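Local coordinates for ofchtiv-allosamidin (Ostrinia furnacalis, PDB 6JMB), which probably hydrolyses chitin as a family 18 glycoside hydrolase, and here holds the pseudotrisaccharide inhibitor allosamidin in its active-site cleft, at residues V37-G42 and M343-E348. Numbering follows the deposited sequence. Where two conformers were deposited one is given.
Sequences VYAFIG and MLWSIE. With AMI (allosamizoline), chain C; NAA (2-acetamido-2-deoxy-beta-D-allopyranose), chain B.
Trp345 meets Ala39 and Phe40 through the far corner of its indole, CH2, and the trio shows how a barrel wall builds a sugar site from strands that do not pair with each other: Trp345 and Phe40 line it, and Ala39 packs behind them. With CG opposite the backbone N (chi1 -175°), the indole reaches from strand 341-345 toward strand 35-43 until Trp345 CH2 lies 3.6 Å from Phe40 CE2. The two ring planes are near parallel, at 15°, but the six-membered rings are slid so far apart, 5.6 Å between centroids, that they barely overlap and are stepped at the corner where CH2 meets CE2 and CZ. Ala39 CB touches the indole edge at Trp345 CH2, 3.8 Å away, and also sits over the centre of the Phe40 ring, consistent with the cis peptide bond between Ala39 and Phe40. Allosamizoline lies on one indole face, its C5 3.5 Å above the plane, while at the edge Trp345 NE1 donates an in-plane hydrogen bond of 2.9 Å (162°) to O7 of the N-acetylallosamine. Were the indole cut back to an alanine, the allosamizoline would probably lose its flat apolar support and the acetamido O7 its N-H donor. The Trp345-Ser346 peptide is also cis, and Ser346 CB packs on the opposite indole face; such non-proline cis bonds around the cleft are characteristic of family 18 chitinases. Next, Ser346 OG gives a 2.6 Å hydrogen bond to Glu348 OE2, meeting the carboxylate from above its plane, and Glu348 OE1 accepts from the backbone N of Gly11. In the family's TIM barrel, strand 5-11 runs between strands 35-43 and 341-345, parallel to both, with strand 77-83 flanking the first and strand 243-256 the second.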
loop_
_atom_site.group_PDB
_atom_site.type_symbol
_atom_site.label_atom_id
_atom_site.label_comp_id
_atom_site.label_asym_id
_atom_site.label_seq_id
_atom_site.Cartn_x
_atom_site.Cartn_y
_atom_site.Cartn_z
ATOM N N VAL A 37 1.386 9.363 -5.150
ATOM C CA VAL A 37 0.483 8.608 -6.015
ATOM C C VAL A 37 -0.964 8.907 -5.637
ATOM O O VAL A 37 -1.366 8.712 -4.484
ATOM C CB VAL A 37 0.771 7.100 -5.958
ATOM C CG1 VAL A 37 -0.024 6.387 -7.032
ATOM C CG2 VAL A 37 2.267 6.833 -6.130
ATOM N N TYR A 38 -1.750 9.357 -6.620
ATOM C CA TYR A 38 -3.160 9.697 -6.435
ATOM C C TYR A 38 -3.998 8.430 -6.583
ATOM O O TYR A 38 -4.115 7.879 -7.682
ATOM C CB TYR A 38 -3.549 10.713 -7.507
ATOM C CG TYR A 38 -4.890 11.403 -7.334
ATOM C CD1 TYR A 38 -6.096 10.755 -7.616
ATOM C CD2 TYR A 38 -4.939 12.728 -6.938
ATOM C CE1 TYR A 38 -7.319 11.410 -7.458
ATOM C CE2 TYR A 38 -6.150 13.392 -6.788
ATOM C CZ TYR A 38 -7.327 12.731 -7.050
ATOM O OH TYR A 38 -8.517 13.406 -6.891
ATOM N N ALA A 39 -4.606 7.973 -5.495
ATOM C CA ALA A 39 -5.446 6.778 -5.523
ATOM C C ALA A 39 -6.901 7.203 -5.378
ATOM O O ALA A 39 -7.222 7.959 -4.459
ATOM C CB ALA A 39 -5.077 5.860 -4.356
ATOM N N PHE A 40 -7.795 6.736 -6.260
ATOM C CA PHE A 40 -7.564 5.871 -7.420
ATOM C C PHE A 40 -8.399 6.395 -8.583
ATOM O O PHE A 40 -9.462 7.008 -8.368
ATOM C CB PHE A 40 -8.093 4.455 -7.159
ATOM C CG PHE A 40 -7.240 3.630 -6.248
ATOM C CD1 PHE A 40 -6.020 3.158 -6.673
ATOM C CD2 PHE A 40 -7.688 3.287 -4.982
ATOM C CE1 PHE A 40 -5.234 2.380 -5.840
ATOM C CE2 PHE A 40 -6.910 2.506 -4.139
ATOM C CZ PHE A 40 -5.678 2.055 -4.571
ATOM N N ILE A 41 -7.953 6.118 -9.800
ATOM C CA ILE A 41 -8.825 6.126 -10.961
ATOM C C ILE A 41 -9.227 4.689 -11.274
ATOM O O ILE A 41 -8.711 3.734 -10.694
ATOM C CB ILE A 41 -8.188 6.822 -12.188
ATOM C CG1 ILE A 41 -6.937 6.072 -12.659
ATOM C CG2 ILE A 41 -7.893 8.287 -11.879
ATOM C CD1 ILE A 41 -6.402 6.569 -14.003
ATOM N N GLY A 42 -10.161 4.532 -12.207
ATOM C CA GLY A 42 -10.648 3.216 -12.573
ATOM C C GLY A 42 -10.759 3.029 -14.068
ATOM O O GLY A 42 -10.274 3.857 -14.847
ATOM N N MET A 343 7.570 2.071 0.128
ATOM C CA MET A 343 6.253 2.493 -0.320
ATOM C C MET A 343 5.336 2.476 0.895
ATOM O O MET A 343 5.483 1.619 1.771
ATOM C CB MET A 343 5.736 1.498 -1.373
ATOM C CG MET A 343 4.320 1.725 -1.841
ATOM S SD MET A 343 3.802 0.501 -3.072
ATOM C CE MET A 343 3.439 -0.932 -2.059
ATOM N N LEU A 344 4.403 3.424 0.974
ATOM C CA LEU A 344 3.508 3.473 2.116
ATOM C C LEU A 344 2.056 3.599 1.689
ATOM O O LEU A 344 1.712 4.408 0.826
ATOM C CB LEU A 344 3.875 4.612 3.079
ATOM C CG LEU A 344 3.842 5.992 2.437
ATOM C CD1 LEU A 344 3.171 7.015 3.346
ATOM C CD2 LEU A 344 5.261 6.447 2.099
ATOM N N TRP A 345 1.206 2.796 2.311
ATOM C CA TRP A 345 -0.237 2.991 2.267
ATOM C C TRP A 345 -0.664 3.330 3.686
ATOM O O TRP A 345 -0.596 2.464 4.568
ATOM C CB TRP A 345 -0.963 1.722 1.811
ATOM C CG TRP A 345 -2.413 2.023 1.664
ATOM C CD1 TRP A 345 -3.377 1.954 2.640
ATOM C CD2 TRP A 345 -3.056 2.543 0.497
ATOM N NE1 TRP A 345 -4.590 2.379 2.133
ATOM C CE2 TRP A 345 -4.416 2.748 0.825
ATOM C CE3 TRP A 345 -2.620 2.848 -0.795
ATOM C CZ2 TRP A 345 -5.337 3.244 -0.097
ATOM C CZ3 TRP A 345 -3.537 3.337 -1.708
ATOM C CH2 TRP A 345 -4.880 3.526 -1.354
ATOM N N SER A 346 -1.080 4.580 3.938
ATOM C CA SER A 346 -1.136 5.700 3.004
ATOM C C SER A 346 -0.940 6.953 3.859
ATOM O O SER A 346 -1.092 6.913 5.087
ATOM C CB SER A 346 -2.492 5.751 2.293
ATOM O OG SER A 346 -3.559 5.598 3.216
ATOM N N ILE A 347 -0.619 8.070 3.202
ATOM C CA ILE A 347 -0.100 9.234 3.916
ATOM C C ILE A 347 -1.141 9.832 4.856
ATOM O O ILE A 347 -0.793 10.393 5.905
ATOM C CB ILE A 347 0.465 10.256 2.910
ATOM C CG1 ILE A 347 1.256 11.356 3.629
ATOM C CG2 ILE A 347 -0.644 10.829 2.027
ATOM C CD1 ILE A 347 2.032 12.269 2.676
ATOM N N GLU A 348 -2.426 9.710 4.515
ATOM C CA GLU A 348 -3.474 10.404 5.245
ATOM C C GLU A 348 -3.745 9.821 6.625
ATOM O O GLU A 348 -4.542 10.408 7.368
ATOM C CB GLU A 348 -4.754 10.454 4.414
ATOM C CG GLU A 348 -5.432 9.108 4.242
ATOM C CD GLU A 348 -4.946 8.337 3.033
ATOM O OE1 GLU A 348 -3.981 8.773 2.365
ATOM O OE2 GLU A 348 -5.531 7.271 2.748
HETATM C C1 AMI C . -3.830 -1.508 -0.742
HETATM C C2 AMI C . -4.719 -1.340 -2.040
HETATM C C3 AMI C . -5.780 -0.447 -1.628
HETATM C C4 AMI C . -5.999 -0.766 -0.092
HETATM C C5 AMI C . -4.623 -0.782 0.379
HETATM C C6 AMI C . -4.452 -1.486 1.775
HETATM C C7 AMI C . -2.709 -0.472 -2.352
HETATM C C8 AMI C . -1.678 0.461 -4.484
HETATM C C9 AMI C . -0.329 0.458 -2.306
HETATM N N2 AMI C . -3.928 -0.829 -2.947
HETATM N N7 AMI C . -1.577 0.148 -3.053
HETATM O O3 AMI C . -6.944 -0.642 -2.429
HETATM O O4 AMI C . -6.691 0.238 0.638
HETATM O O6 AMI C . -5.017 -2.779 1.698
HETATM O O7 AMI C . -2.623 -0.766 -1.024
HETATM C C1 NAA B . -8.080 0.132 0.570
HETATM C C2 NAA B . -8.700 0.899 1.727
HETATM C C3 NAA B . -10.176 0.982 1.626
HETATM C C4 NAA B . -10.592 1.586 0.298
HETATM C C5 NAA B . -9.978 0.777 -0.836
HETATM C C6 NAA B . -10.286 1.337 -2.192
HETATM C C7 NAA B . -7.330 0.799 3.889
HETATM C C8 NAA B . -6.864 -0.011 5.104
HETATM N N2 NAA B . -8.261 0.134 2.944
HETATM O O3 NAA B . -10.708 -0.371 1.769
HETATM O O4 NAA B . -12.023 1.576 0.113
HETATM O O5 NAA B . -8.524 0.790 -0.687
HETATM O O6 NAA B . -9.733 0.458 -3.148
HETATM O O7 NAA B . -6.986 1.905 3.709
#